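Local structure of acyl-CoA synthetase (AMP-forming)/AMP-acid ligase II-like protein (Dyadobacter fermentans, 4GS5) at residues 6-11 with 104-109; 22-27 with 108-113; 28-33 with 95-100; 78-83 with 121-126. The protein probably activates medium-chain fatty acids or related carboxylic acids with ATP and joins them to coenzyme A, as many members of the AMP-forming ligase family do. All blocks are in the same frame, centred on the assembly; numbering follows the deposited sequence.

Overall arrangement
All four contacts lie on one side of the chain's centre. Contacts 1, 2 and 4 involve strands 5-8, 105-109, 80-83 and 126-129, side by side in that order, and contact 3 joins the two helices packed against them. Contacts 1 and 4 zip neighbouring strands, their centres about 10 Å apart, and the backbone of Thr107 pairs with Ala81 and Val83 between them. Contact 2 shares Val108 and Thr109 with contact 1 and lays the start of helix 22-36 against strand 105-109. Contact 3, centred about 9 Å from contact 1, packs that helix on helix 90-102. Selenomethionine Met95 links contact 3 to contact 4 by touching Ala81 and Phe126. The 1,2-ethanediol at contact 3 probably came from crystallisation.

Contact 1: 6-11 with 104-109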
loop_
_atom_site.group_PDB
_atom_site.type_symbol
_atom_site.label_atom_id
_atom_site.label_comp_id
_atom_site.label_asym_id
_atom_site.label_seq_id
_atom_site.Cartn_x
_atom_site.Cartn_y
_atom_site.Cartn_z
ATOM N N TRP A 6 25.221 -8.738 -12.599
ATOM C CA TRP A 6 26.305 -7.760 -12.628
ATOM C C TRP A 6 26.591 -7.272 -11.206
ATOM O O TRP A 6 25.693 -6.790 -10.511
ATOM C CB TRP A 6 25.936 -6.595 -13.551
ATOM C CG TRP A 6 26.989 -5.532 -13.676
ATOM C CD1 TRP A 6 28.262 -5.683 -14.159
ATOM C CD2 TRP A 6 26.852 -4.144 -13.334
ATOM N NE1 TRP A 6 28.927 -4.479 -14.120
ATOM C CE2 TRP A 6 28.087 -3.521 -13.627
ATOM C CE3 TRP A 6 25.810 -3.374 -12.804
ATOM C CZ2 TRP A 6 28.301 -2.157 -13.402
ATOM C CZ3 TRP A 6 26.030 -2.022 -12.582
ATOM C CH2 TRP A 6 27.263 -1.428 -12.880
ATOM N N THR A 7 27.835 -7.419 -10.764
ATOM C CA THR A 7 28.201 -7.040 -9.399
ATOM C C THR A 7 28.842 -5.657 -9.363
ATOM O O THR A 7 29.757 -5.366 -10.126
ATOM C CB THR A 7 29.150 -8.071 -8.755
ATOM O OG1 THR A 7 28.508 -9.352 -8.715
ATOM C CG2 THR A 7 29.515 -7.650 -7.328
ATOM N N THR A 8 28.358 -4.801 -8.472
ATOM C CA THR A 8 28.829 -3.424 -8.435
ATOM C C THR A 8 28.826 -2.816 -7.036
ATOM O O THR A 8 28.467 -3.469 -6.045
ATOM C CB THR A 8 28.031 -2.517 -9.430
ATOM O OG1 THR A 8 28.711 -1.268 -9.597
ATOM C CG2 THR A 8 26.604 -2.260 -8.935
ATOM N N GLY A 9 29.230 -1.556 -6.963
ATOM C CA GLY A 9 29.411 -0.873 -5.697
ATOM C C GLY A 9 29.945 0.522 -5.939
ATOM O O GLY A 9 30.290 0.873 -7.078
ATOM N N LYS A 10 30.001 1.319 -4.876
ATOM C CA LYS A 10 30.493 2.687 -4.961
ATOM C C LYS A 10 31.900 2.713 -5.532
ATOM O O LYS A 10 32.155 3.332 -6.574
ATOM C CB LYS A 10 30.485 3.339 -3.582
ATOM C CG LYS A 10 30.678 4.845 -3.575
ATOM C CD LYS A 10 30.614 5.389 -2.145
ATOM C CE LYS A 10 30.742 6.906 -2.108
ATOM N NZ LYS A 10 31.992 7.387 -2.777
ATOM N N THR A 11 32.822 2.027 -4.871
ATOM C CA THR A 11 34.198 2.055 -5.346
ATOM C C THR A 11 34.379 1.169 -6.576
ATOM O O THR A 11 35.167 1.487 -7.465
ATOM C CB THR A 11 35.228 1.714 -4.233
ATOM O OG1 THR A 11 35.409 0.293 -4.136
ATOM C CG2 THR A 11 34.766 2.284 -2.899
ATOM N N TRP A 104 26.948 -0.499 0.169
ATOM C CA TRP A 104 26.593 -1.904 0.080
ATOM C C TRP A 104 27.338 -2.538 -1.077
ATOM O O TRP A 104 27.757 -1.846 -1.996
ATOM C CB TRP A 104 25.104 -2.072 -0.186
ATOM C CG TRP A 104 24.182 -1.624 0.905
ATOM C CD1 TRP A 104 24.512 -1.201 2.164
ATOM C CD2 TRP A 104 22.756 -1.542 0.809
ATOM N NE1 TRP A 104 23.363 -0.872 2.863
ATOM C CE2 TRP A 104 22.275 -1.071 2.049
ATOM C CE3 TRP A 104 21.840 -1.831 -0.209
ATOM C CZ2 TRP A 104 20.912 -0.881 2.302
ATOM C CZ3 TRP A 104 20.472 -1.644 0.044
ATOM C CH2 TRP A 104 20.031 -1.165 1.289
ATOM N N GLU A 105 27.482 -3.857 -1.038
ATOM C CA GLU A 105 27.819 -4.609 -2.234
ATOM C C GLU A 105 26.507 -4.905 -2.962
ATOM O O GLU A 105 25.612 -5.528 -2.394
ATOM C CB GLU A 105 28.497 -5.919 -1.853
ATOM C CG GLU A 105 28.888 -6.781 -3.040
ATOM C CD GLU A 105 29.364 -8.162 -2.625
ATOM O OE1 GLU A 105 29.694 -8.968 -3.522
ATOM O OE2 GLU A 105 29.413 -8.445 -1.408
ATOM N N LEU A 106 26.382 -4.456 -4.207
ATOM C CA LEU A 106 25.151 -4.675 -4.962
ATOM C C LEU A 106 25.300 -5.825 -5.947
ATOM O O LEU A 106 26.227 -5.841 -6.770
ATOM C CB LEU A 106 24.721 -3.404 -5.708
ATOM C CG LEU A 106 24.486 -2.157 -4.861
ATOM C CD1 LEU A 106 24.314 -0.932 -5.732
ATOM C CD2 LEU A 106 23.262 -2.360 -3.983
ATOM N N THR A 107 24.388 -6.788 -5.861
ATOM C CA THR A 107 24.284 -7.834 -6.868
ATOM C C THR A 107 23.041 -7.588 -7.710
ATOM O O THR A 107 21.917 -7.768 -7.252
ATOM C CB THR A 107 24.194 -9.228 -6.236
ATOM O OG1 THR A 107 25.396 -9.504 -5.519
ATOM C CG2 THR A 107 23.981 -10.297 -7.311
ATOM N N VAL A 108 23.242 -7.157 -8.946
ATOM C CA VAL A 108 22.126 -6.772 -9.775
ATOM C C VAL A 108 21.760 -7.919 -10.695
ATOM O O VAL A 108 22.609 -8.423 -11.431
ATOM C CB VAL A 108 22.455 -5.527 -10.618
ATOM C CG1 VAL A 108 21.218 -5.065 -11.381
ATOM C CG2 VAL A 108 22.995 -4.414 -9.726
ATOM N N THR A 109 20.497 -8.330 -10.653
ATOM C CA THR A 109 20.018 -9.397 -11.524
ATOM C C THR A 109 18.870 -8.891 -12.396
ATOM O O THR A 109 18.254 -7.875 -12.078
ATOM C CB THR A 109 19.537 -10.611 -10.717
ATOM O OG1 THR A 109 19.289 -11.704 -11.608
ATOM C CG2 THR A 109 18.258 -10.281 -10.002
HETATM O O HOH W 1 28.880 0.678 -2.312
#
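Strand 6-8 runs antiparallel to strand 105-109, their axes 4.9 Å apart at an angle of 159°, and forms an edge of the beta-sheet in this part of the acyl-CoA synthetase fold. Trp6 and Val108 make one hydrogen-bonded pair, with Trp6 N to Val108 O and Val108 N to Trp6 O both 2.9 Å. Thr8 and Leu106 make the next, and between them Thr7 faces Thr107 as a non-hydrogen-bonded pair, where Thr7 CA lies 3.5 Å from Leu106 O in a CA-H...O contact.

Trp6, Thr8, Leu106 and Val108 share the face turned to helices 22-36 and 90-102. There the side chains of Thr8 and Leu106 lie alongside each other, pointing the same way, with Thr8 CG2 3.9 Å from Leu106 CB. This methyl sits between the backbone N and carbonyl carbon of its own residue, while OG1, anti to the N (chi1 -167°), bonds to Gln16. Thr8 CB also rests over one face of the Trp6 indole, near its rim. Past the last bridge the chains are joined through a water, which accepts from Lys10 N at 2.9 Å and donates to Trp104 O at 2.8 Å.

Contact 2: 22-27 with 108-113; sequences PYFAQA and VTEPTA
Tyr23 and Phe24, successive residues in the first turn of helix 22-36, reach the last part of strand 105-109 and the loop that follows by different torsions. In Tyr23, CG is anti to the backbone N (chi1 176°), which carries the phenol out to Pro111. The two side chains approach from opposite directions, and the proline ring presents its CD carbon, 3.3 Å from Tyr23 CZ and 3.2 Å from Tyr23 OH.

Phe24 turns the other way, with CG anti to its carbonyl carbon (chi1 -70°), and its ring lies against the strand. It slides past Val108 in the opposite sense, its CE1 atom 3.8 Å from Val108 CG1 and 3.4 Å from Val108 O. The carbonyl carbon of Thr109 lies at the ring's edge. Glu110 crosses the same ring at about a right angle, bringing its methylene CG to 4.1 Å from Phe24 CZ, while its carboxylate plane is turned 62° from the ring and OE2 bonds to Asn21.

A water at the edge of the phenol, in the ring plane, lies beside Tyr23 OH and Thr109 O, though its very short link to the latter is doubtful. The hydroxyl also bonds to the backbone N of Val87. The helix is therefore seated on the strand and loop mainly by carbon contacts, and the phenol's polar end is tied to backbone through Val87.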
loop_
_atom_site.group_PDB
_atom_site.type_symbol
_atom_site.label_atom_id
_atom_site.label_comp_id
_atom_site.label_asym_id
_atom_site.label_seq_id
_atom_site.Cartn_x
_atom_site.Cartn_y
_atom_site.Cartn_z
ATOM N N PRO A 22 22.356 -4.174 -22.096
ATOM C CA PRO A 22 21.686 -2.869 -22.024
ATOM C C PRO A 22 20.966 -2.671 -20.694
ATOM O O PRO A 22 20.954 -1.568 -20.149
ATOM C CB PRO A 22 20.666 -2.938 -23.163
ATOM C CG PRO A 22 20.434 -4.403 -23.368
ATOM C CD PRO A 22 21.769 -5.037 -23.135
ATOM N N TYR A 23 20.366 -3.733 -20.177
ATOM C CA TYR A 23 19.630 -3.619 -18.923
ATOM C C TYR A 23 20.565 -3.126 -17.807
ATOM O O TYR A 23 20.272 -2.140 -17.127
ATOM C CB TYR A 23 18.963 -4.946 -18.558
ATOM C CG TYR A 23 18.277 -4.898 -17.208
ATOM C CD1 TYR A 23 17.027 -4.314 -17.062
ATOM C CD2 TYR A 23 18.891 -5.428 -16.080
ATOM C CE1 TYR A 23 16.409 -4.268 -15.834
ATOM C CE2 TYR A 23 18.285 -5.380 -14.843
ATOM C CZ TYR A 23 17.044 -4.799 -14.724
ATOM O OH TYR A 23 16.438 -4.745 -13.500
ATOM N N PHE A 24 21.711 -3.788 -17.666
ATOM C CA PHE A 24 22.693 -3.447 -16.644
ATOM C C PHE A 24 23.339 -2.082 -16.863
ATOM O O PHE A 24 23.793 -1.436 -15.913
ATOM C CB PHE A 24 23.774 -4.521 -16.574
ATOM C CG PHE A 24 23.295 -5.821 -16.015
ATOM C CD1 PHE A 24 22.327 -5.847 -15.022
ATOM C CD2 PHE A 24 23.816 -7.020 -16.473
ATOM C CE1 PHE A 24 21.882 -7.047 -14.500
ATOM C CE2 PHE A 24 23.375 -8.223 -15.959
ATOM C CZ PHE A 24 22.405 -8.237 -14.967
ATOM N N ALA A 25 23.379 -1.647 -18.115
ATOM C CA ALA A 25 23.969 -0.362 -18.451
ATOM C C ALA A 25 23.081 0.779 -17.960
ATOM O O ALA A 25 23.569 1.882 -17.695
ATOM C CB ALA A 25 24.216 -0.258 -19.958
ATOM N N GLN A 26 21.781 0.511 -17.836
ATOM C CA GLN A 26 20.872 1.466 -17.214
ATOM C C GLN A 26 21.368 1.764 -15.805
ATOM O O GLN A 26 21.426 2.916 -15.380
ATOM C CB GLN A 26 19.458 0.896 -17.114
ATOM C CG GLN A 26 18.782 0.562 -18.423
ATOM C CD GLN A 26 17.350 0.119 -18.198
ATOM O OE1 GLN A 26 17.089 -1.050 -17.908
ATOM N NE2 GLN A 26 16.416 1.060 -18.297
ATOM N N ALA A 27 21.717 0.709 -15.081
ATOM C CA ALA A 27 22.184 0.846 -13.708
ATOM C C ALA A 27 23.497 1.636 -13.673
ATOM O O ALA A 27 23.654 2.616 -12.933
ATOM C CB ALA A 27 22.368 -0.531 -13.090
ATOM N N VAL A 108 23.242 -7.157 -8.946
ATOM C CA VAL A 108 22.126 -6.772 -9.775
ATOM C C VAL A 108 21.760 -7.919 -10.695
ATOM O O VAL A 108 22.609 -8.423 -11.431
ATOM C CB VAL A 108 22.455 -5.527 -10.618
ATOM C CG1 VAL A 108 21.218 -5.065 -11.381
ATOM C CG2 VAL A 108 22.995 -4.414 -9.726
ATOM N N THR A 109 20.497 -8.330 -10.653
ATOM C CA THR A 109 20.018 -9.397 -11.524
ATOM C C THR A 109 18.870 -8.891 -12.396
ATOM O O THR A 109 18.254 -7.875 -12.078
ATOM C CB THR A 109 19.537 -10.611 -10.717
ATOM O OG1 THR A 109 19.289 -11.704 -11.608
ATOM C CG2 THR A 109 18.258 -10.281 -10.002
ATOM N N GLU A 110 18.595 -9.592 -13.493
ATOM C CA GLU A 110 17.485 -9.221 -14.359
ATOM C C GLU A 110 16.196 -9.501 -13.617
ATOM O O GLU A 110 16.049 -10.549 -12.986
ATOM C CB GLU A 110 17.532 -9.976 -15.697
ATOM C CG GLU A 110 18.887 -9.883 -16.379
ATOM C CD GLU A 110 18.864 -10.233 -17.868
ATOM O OE1 GLU A 110 17.921 -10.919 -18.329
ATOM O OE2 GLU A 110 19.806 -9.816 -18.577
ATOM N N PRO A 111 15.257 -8.552 -13.669
ATOM C CA PRO A 111 14.061 -8.722 -12.851
ATOM C C PRO A 111 13.225 -9.862 -13.423
ATOM O O PRO A 111 12.901 -9.852 -14.615
ATOM C CB PRO A 111 13.349 -7.379 -13.006
ATOM C CG PRO A 111 13.735 -6.913 -14.376
ATOM C CD PRO A 111 15.125 -7.448 -14.637
ATOM N N THR A 112 12.925 -10.846 -12.586
ATOM C CA THR A 112 12.099 -11.985 -12.958
ATOM C C THR A 112 11.258 -12.350 -11.742
ATOM O O THR A 112 11.418 -11.755 -10.673
ATOM C CB THR A 112 12.934 -13.218 -13.324
ATOM O OG1 THR A 112 13.737 -13.589 -12.196
ATOM C CG2 THR A 112 13.826 -12.930 -14.492
ATOM N N ALA A 113 10.376 -13.335 -11.903
ATOM C CA ALA A 113 9.459 -13.737 -10.836
ATOM C C ALA A 113 10.204 -14.416 -9.695
ATOM O O ALA A 113 9.789 -14.349 -8.533
ATOM C CB ALA A 113 8.384 -14.664 -11.380
HETATM O O HOH W 2 17.536 -5.631 -11.321
#

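Contact 3: 28-33 with 95-100. With EDO (1,2-ethanediol), chain U.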
loop_
_atom_site.group_PDB
_atom_site.type_symbol
_atom_site.label_atom_id
_atom_site.label_comp_id
_atom_site.label_asym_id
_atom_site.label_seq_id
_atom_site.Cartn_x
_atom_site.Cartn_y
_atom_site.Cartn_z
ATOM N N TYR A 28 24.437 1.212 -14.503
ATOM C CA TYR A 28 25.739 1.854 -14.548
ATOM C C TYR A 28 25.594 3.351 -14.848
ATOM O O TYR A 28 26.201 4.187 -14.172
ATOM C CB TYR A 28 26.628 1.158 -15.570
ATOM C CG TYR A 28 27.987 1.797 -15.731
ATOM C CD1 TYR A 28 29.053 1.450 -14.898
ATOM C CD2 TYR A 28 28.203 2.754 -16.710
ATOM C CE1 TYR A 28 30.299 2.040 -15.053
ATOM C CE2 TYR A 28 29.442 3.346 -16.875
ATOM C CZ TYR A 28 30.484 2.986 -16.049
ATOM O OH TYR A 28 31.706 3.589 -16.227
ATOM N N ASP A 29 24.768 3.684 -15.836
ATOM C CA ASP A 29 24.524 5.080 -16.209
ATOM C C ASP A 29 23.959 5.915 -15.066
ATOM O O ASP A 29 24.417 7.034 -14.797
ATOM C CB ASP A 29 23.597 5.168 -17.429
ATOM C CG ASP A 29 24.272 4.697 -18.707
ATOM O OD1 ASP A 29 25.500 4.473 -18.671
ATOM O OD2 ASP A 29 23.577 4.561 -19.742
ATOM N N PHE A 30 22.951 5.374 -14.392
ATOM C CA PHE A 30 22.414 6.062 -13.244
ATOM C C PHE A 30 23.497 6.270 -12.196
ATOM O O PHE A 30 23.667 7.376 -11.683
ATOM C CB PHE A 30 21.239 5.302 -12.618
ATOM C CG PHE A 30 20.771 5.911 -11.339
ATOM C CD1 PHE A 30 19.865 6.955 -11.348
ATOM C CD2 PHE A 30 21.260 5.464 -10.124
ATOM C CE1 PHE A 30 19.437 7.530 -10.164
ATOM C CE2 PHE A 30 20.855 6.037 -8.947
ATOM C CZ PHE A 30 19.937 7.070 -8.963
HETATM N N MSE A 31 24.233 5.211 -11.875
HETATM C CA MSE A 31 25.270 5.321 -10.850
HETATM C C MSE A 31 26.341 6.351 -11.205
HETATM O O MSE A 31 26.734 7.172 -10.364
HETATM C CB MSE A 31 25.895 3.961 -10.570
HETATM C CG MSE A 31 24.912 3.010 -9.929
HETATM SE SE MSE A 31 25.591 1.208 -9.850
HETATM C CE MSE A 31 26.743 1.402 -8.286
ATOM N N GLU A 32 26.804 6.308 -12.453
ATOM C CA GLU A 32 27.780 7.283 -12.907
ATOM C C GLU A 32 27.226 8.683 -12.667
ATOM O O GLU A 32 27.928 9.552 -12.157
ATOM C CB GLU A 32 28.110 7.059 -14.379
ATOM C CG GLU A 32 29.018 5.856 -14.615
ATOM C CD GLU A 32 30.492 6.152 -14.324
ATOM O OE1 GLU A 32 31.160 6.760 -15.198
ATOM O OE2 GLU A 32 30.981 5.774 -13.231
ATOM N N LYS A 33 25.955 8.895 -13.001
ATOM C CA LYS A 33 25.350 10.211 -12.804
ATOM C C LYS A 33 25.247 10.586 -11.317
ATOM O O LYS A 33 25.540 11.726 -10.933
ATOM C CB LYS A 33 23.981 10.319 -13.493
ATOM C CG LYS A 33 23.426 11.740 -13.466
ATOM C CD LYS A 33 22.049 11.878 -14.107
ATOM C CE LYS A 33 21.562 13.324 -13.966
ATOM N NZ LYS A 33 20.161 13.545 -14.424
HETATM N N MSE A 95 17.385 0.908 -4.965
HETATM C CA MSE A 95 18.342 -0.049 -4.413
HETATM C C MSE A 95 19.774 0.408 -4.699
HETATM O O MSE A 95 20.685 0.193 -3.875
HETATM C CB MSE A 95 18.098 -1.451 -4.978
HETATM C CG MSE A 95 16.833 -2.112 -4.457
HETATM SE SE MSE A 95 16.939 -2.419 -2.541
HETATM C CE MSE A 95 18.387 -3.711 -2.515
ATOM N N LEU A 96 19.972 1.046 -5.860
ATOM C CA LEU A 96 21.298 1.555 -6.240
ATOM C C LEU A 96 21.716 2.734 -5.373
ATOM O O LEU A 96 22.862 2.819 -4.934
ATOM C CB LEU A 96 21.315 1.984 -7.709
ATOM C CG LEU A 96 20.867 0.926 -8.721
ATOM C CD1 LEU A 96 20.996 1.480 -10.130
ATOM C CD2 LEU A 96 21.693 -0.339 -8.555
ATOM N N VAL A 97 20.777 3.649 -5.147
ATOM C CA VAL A 97 21.004 4.809 -4.293
ATOM C C VAL A 97 21.382 4.389 -2.883
ATOM O O VAL A 97 22.378 4.873 -2.331
ATOM C CB VAL A 97 19.758 5.725 -4.235
ATOM C CG1 VAL A 97 19.935 6.802 -3.163
ATOM C CG2 VAL A 97 19.505 6.356 -5.605
ATOM N N ARG A 98 20.590 3.488 -2.296
ATOM C CA ARG A 98 20.915 2.942 -0.972
ATOM C C ARG A 98 22.308 2.326 -0.997
ATOM O O ARG A 98 23.137 2.595 -0.130
ATOM C CB ARG A 98 19.887 1.889 -0.546
ATOM C CG ARG A 98 18.509 2.456 -0.246
ATOM C CD ARG A 98 17.442 1.358 -0.280
ATOM N NE ARG A 98 16.095 1.909 -0.156
ATOM C CZ ARG A 98 14.997 1.308 -0.601
ATOM N NH1 ARG A 98 15.076 0.130 -1.203
ATOM N NH2 ARG A 98 13.820 1.883 -0.444
ATOM N N GLY A 99 22.563 1.507 -2.008
ATOM C CA GLY A 99 23.869 0.894 -2.184
ATOM C C GLY A 99 25.027 1.877 -2.187
ATOM O O GLY A 99 26.068 1.616 -1.583
HETATM N N MSE A 100 24.866 3.006 -2.873
HETATM C CA MSE A 100 25.959 3.966 -2.967
HETATM C C MSE A 100 26.051 4.857 -1.734
HETATM O O MSE A 100 27.141 5.258 -1.325
HETATM C CB MSE A 100 25.828 4.820 -4.223
HETATM C CG MSE A 100 26.178 4.094 -5.499
HETATM SE SE MSE A 100 25.922 5.302 -6.977
HETATM C CE MSE A 100 23.997 5.559 -6.859
HETATM C C1 EDO U . 18.694 10.329 -14.324
HETATM O O1 EDO U . 18.194 11.540 -14.925
HETATM C C2 EDO U . 18.804 9.246 -15.387
HETATM O O2 EDO U . 19.844 8.332 -15.065
#
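Leu96 meets Phe30 where segments 28-33 and 95-100 of helices 22-36 and 90-102 pass each other, the segment axes 10.5 Å apart at closest and inclined by 44°. The contact is buried and wholly apolar, a sample of how two helices on one side of a sheet interleave their side chains. The leucine points toward the facing helix, and its CD1 methyl lies 4.0 Å from Phe30 CD2 and 4.2 Å from CG of selenomethionine Met31.

One residue on, Val97 brings CG2 up to the rim of the phenyl ring, near its plane and 3.5 Å from Phe30 CZ. The ring reaches this far because CG is anti to the backbone N (chi1 173°), directing it toward the facing helix.

A turn after Leu96, selenomethionine Met100 extends through CG and then bends at its last torsion (chi3 -65°), which turns the terminal methyl toward Phe30. That CE atom comes 3.8 Å from Phe30 CE2, while the selenium sits 3.8 Å from Met31 CB. Met31, also bent at its end, lays its own CE 3.9 Å from Met100 CG.

Nearby, Lys33 NZ donates to O1 of a 1,2-ethanediol, probably from the crystallisation liquor, at 2.9 Å. Phe41 meets the ring of Phe30, and Trp34 of helix 22-36 touches Val97 and Met100. Helix 59-72 packs on Val97 through Leu62 and Ala66, and strand 5-8 reaches Met31 through Thr8.

Contact 4: 78-83 with 121-126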
loop_
_atom_site.group_PDB
_atom_site.type_symbol
_atom_site.label_atom_id
_atom_site.label_comp_id
_atom_site.label_asym_id
_atom_site.label_seq_id
_atom_site.Cartn_x
_atom_site.Cartn_y
_atom_site.Cartn_z
ATOM N N GLY A 78 28.972 -2.869 3.922
ATOM C CA GLY A 78 29.275 -4.274 3.727
ATOM C C GLY A 78 28.009 -5.087 3.480
ATOM O O GLY A 78 28.080 -6.258 3.104
ATOM N N THR A 79 26.854 -4.473 3.707
ATOM C CA THR A 79 25.572 -5.138 3.432
ATOM C C THR A 79 25.569 -5.750 2.026
ATOM O O THR A 79 25.800 -5.047 1.036
ATOM C CB THR A 79 24.386 -4.158 3.539
ATOM O OG1 THR A 79 24.212 -3.763 4.905
ATOM C CG2 THR A 79 23.096 -4.806 3.076
ATOM N N ARG A 80 25.313 -7.051 1.939
ATOM C CA ARG A 80 25.220 -7.718 0.643
ATOM C C ARG A 80 23.778 -7.680 0.163
ATOM O O ARG A 80 22.930 -8.390 0.693
ATOM C CB ARG A 80 25.702 -9.162 0.754
ATOM C CG ARG A 80 27.184 -9.295 1.079
ATOM C CD ARG A 80 27.510 -10.712 1.524
ATOM N NE ARG A 80 26.710 -11.072 2.695
ATOM C CZ ARG A 80 26.652 -12.292 3.222
ATOM N NH1 ARG A 80 27.343 -13.284 2.678
ATOM N NH2 ARG A 80 25.892 -12.522 4.286
ATOM N N ALA A 81 23.500 -6.833 -0.824
ATOM C CA ALA A 81 22.135 -6.586 -1.237
ATOM C C ALA A 81 21.891 -7.162 -2.625
ATOM O O ALA A 81 22.721 -7.001 -3.531
ATOM C CB ALA A 81 21.851 -5.096 -1.220
ATOM N N LEU A 82 20.760 -7.841 -2.790
ATOM C CA LEU A 82 20.358 -8.347 -4.101
ATOM C C LEU A 82 19.365 -7.370 -4.740
ATOM O O LEU A 82 18.350 -7.023 -4.139
ATOM C CB LEU A 82 19.718 -9.735 -3.972
ATOM C CG LEU A 82 19.060 -10.323 -5.234
ATOM C CD1 LEU A 82 20.114 -10.775 -6.237
ATOM C CD2 LEU A 82 18.186 -11.492 -4.854
ATOM N N VAL A 83 19.675 -6.912 -5.948
ATOM C CA VAL A 83 18.805 -5.983 -6.659
ATOM C C VAL A 83 18.026 -6.736 -7.739
ATOM O O VAL A 83 18.573 -7.023 -8.803
ATOM C CB VAL A 83 19.641 -4.865 -7.335
ATOM C CG1 VAL A 83 18.728 -3.851 -8.036
ATOM C CG2 VAL A 83 20.536 -4.182 -6.307
ATOM N N HIS A 121 24.522 -20.451 -4.595
ATOM C CA HIS A 121 25.466 -19.817 -3.693
ATOM C C HIS A 121 24.981 -18.426 -3.315
ATOM O O HIS A 121 25.760 -17.589 -2.864
ATOM C CB HIS A 121 26.862 -19.772 -4.309
ATOM C CG HIS A 121 27.650 -21.018 -4.086
ATOM N ND1 HIS A 121 27.286 -21.967 -3.145
ATOM C CD2 HIS A 121 28.777 -21.487 -4.666
ATOM C CE1 HIS A 121 28.156 -22.953 -3.160
ATOM N NE2 HIS A 121 29.076 -22.690 -4.077
ATOM N N ALA A 122 23.687 -18.192 -3.522
ATOM C CA ALA A 122 23.028 -16.980 -3.064
ATOM C C ALA A 122 23.293 -16.814 -1.578
ATOM O O ALA A 122 23.128 -17.764 -0.818
ATOM C CB ALA A 122 21.531 -17.081 -3.312
ATOM N N ASP A 123 23.707 -15.619 -1.163
ATOM C CA ASP A 123 23.891 -15.341 0.254
ATOM C C ASP A 123 23.864 -13.835 0.508
ATOM O O ASP A 123 24.869 -13.151 0.357
ATOM C CB ASP A 123 25.192 -15.978 0.755
ATOM C CG ASP A 123 25.212 -16.161 2.265
ATOM O OD1 ASP A 123 26.315 -16.375 2.820
ATOM O OD2 ASP A 123 24.129 -16.083 2.897
ATOM N N PHE A 124 22.702 -13.317 0.893
ATOM C CA PHE A 124 22.524 -11.876 1.015
ATOM C C PHE A 124 22.152 -11.440 2.417
ATOM O O PHE A 124 21.787 -12.268 3.256
ATOM C CB PHE A 124 21.477 -11.406 0.002
ATOM C CG PHE A 124 21.803 -11.812 -1.392
ATOM C CD1 PHE A 124 22.786 -11.144 -2.098
ATOM C CD2 PHE A 124 21.174 -12.896 -1.983
ATOM C CE1 PHE A 124 23.125 -11.534 -3.392
ATOM C CE2 PHE A 124 21.499 -13.288 -3.278
ATOM C CZ PHE A 124 22.478 -12.609 -3.976
ATOM N N ASP A 125 22.268 -10.137 2.658
ATOM C CA ASP A 125 21.902 -9.539 3.932
ATOM C C ASP A 125 20.613 -8.766 3.795
ATOM O O ASP A 125 19.990 -8.409 4.786
ATOM C CB ASP A 125 23.000 -8.592 4.418
ATOM C CG ASP A 125 24.330 -9.307 4.639
ATOM O OD1 ASP A 125 24.336 -10.394 5.250
ATOM O OD2 ASP A 125 25.366 -8.796 4.173
ATOM N N PHE A 126 20.235 -8.482 2.553
ATOM C CA PHE A 126 19.079 -7.661 2.305
ATOM C C PHE A 126 18.590 -7.794 0.868
ATOM O O PHE A 126 19.380 -7.844 -0.077
ATOM C CB PHE A 126 19.372 -6.196 2.605
ATOM C CG PHE A 126 18.194 -5.304 2.366
ATOM C CD1 PHE A 126 17.047 -5.452 3.113
ATOM C CD2 PHE A 126 18.229 -4.332 1.377
ATOM C CE1 PHE A 126 15.940 -4.639 2.896
ATOM C CE2 PHE A 126 17.132 -3.513 1.155
ATOM C CZ PHE A 126 15.991 -3.668 1.915
#
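The Phe124 ring carries Leu82 CB over the centre of one face, a CH-pi contact with the carbon 3.7 Å from the ring centroid and 4° off the normal, while Arg80 O lies at its edge. The Arg80 guanidinium has Asp123 O over one face, toward the rim, and the Asp125 carboxylate at its edge.

Arg80 grips Asp125 side-on: NH2 reaches OD1 at 2.8 Å and NE reaches OD2 at 3.0 Å, both nearly straight. Both acid oxygens lie close to the guanidinium plane, but the carboxylate itself is turned by 44°, and both nitrogens meet it from above its plane. A bend at chi3 (-58°) turns NE toward the acid. Asp125 OD2 also accepts from Arg80 N, at 2.8 Å. Asp123 adds a weak bond, its OD1 3.3 Å from Arg80 NH1, completing a salt-bridge network that probably steadies the ionised form of both acids.

Arg80 O accepts a short, straight bond from Asp125 N and a longer, more bent one from Phe126 N. Leu82 N bonds to Phe126 O at 3.0 Å, opening the parallel pairing of strands 80-83 and 126-129. On its other side strand 80-83 is bonded to strand 105-109, and Met95 of helix 90-102 packs on Ala81 and Phe126.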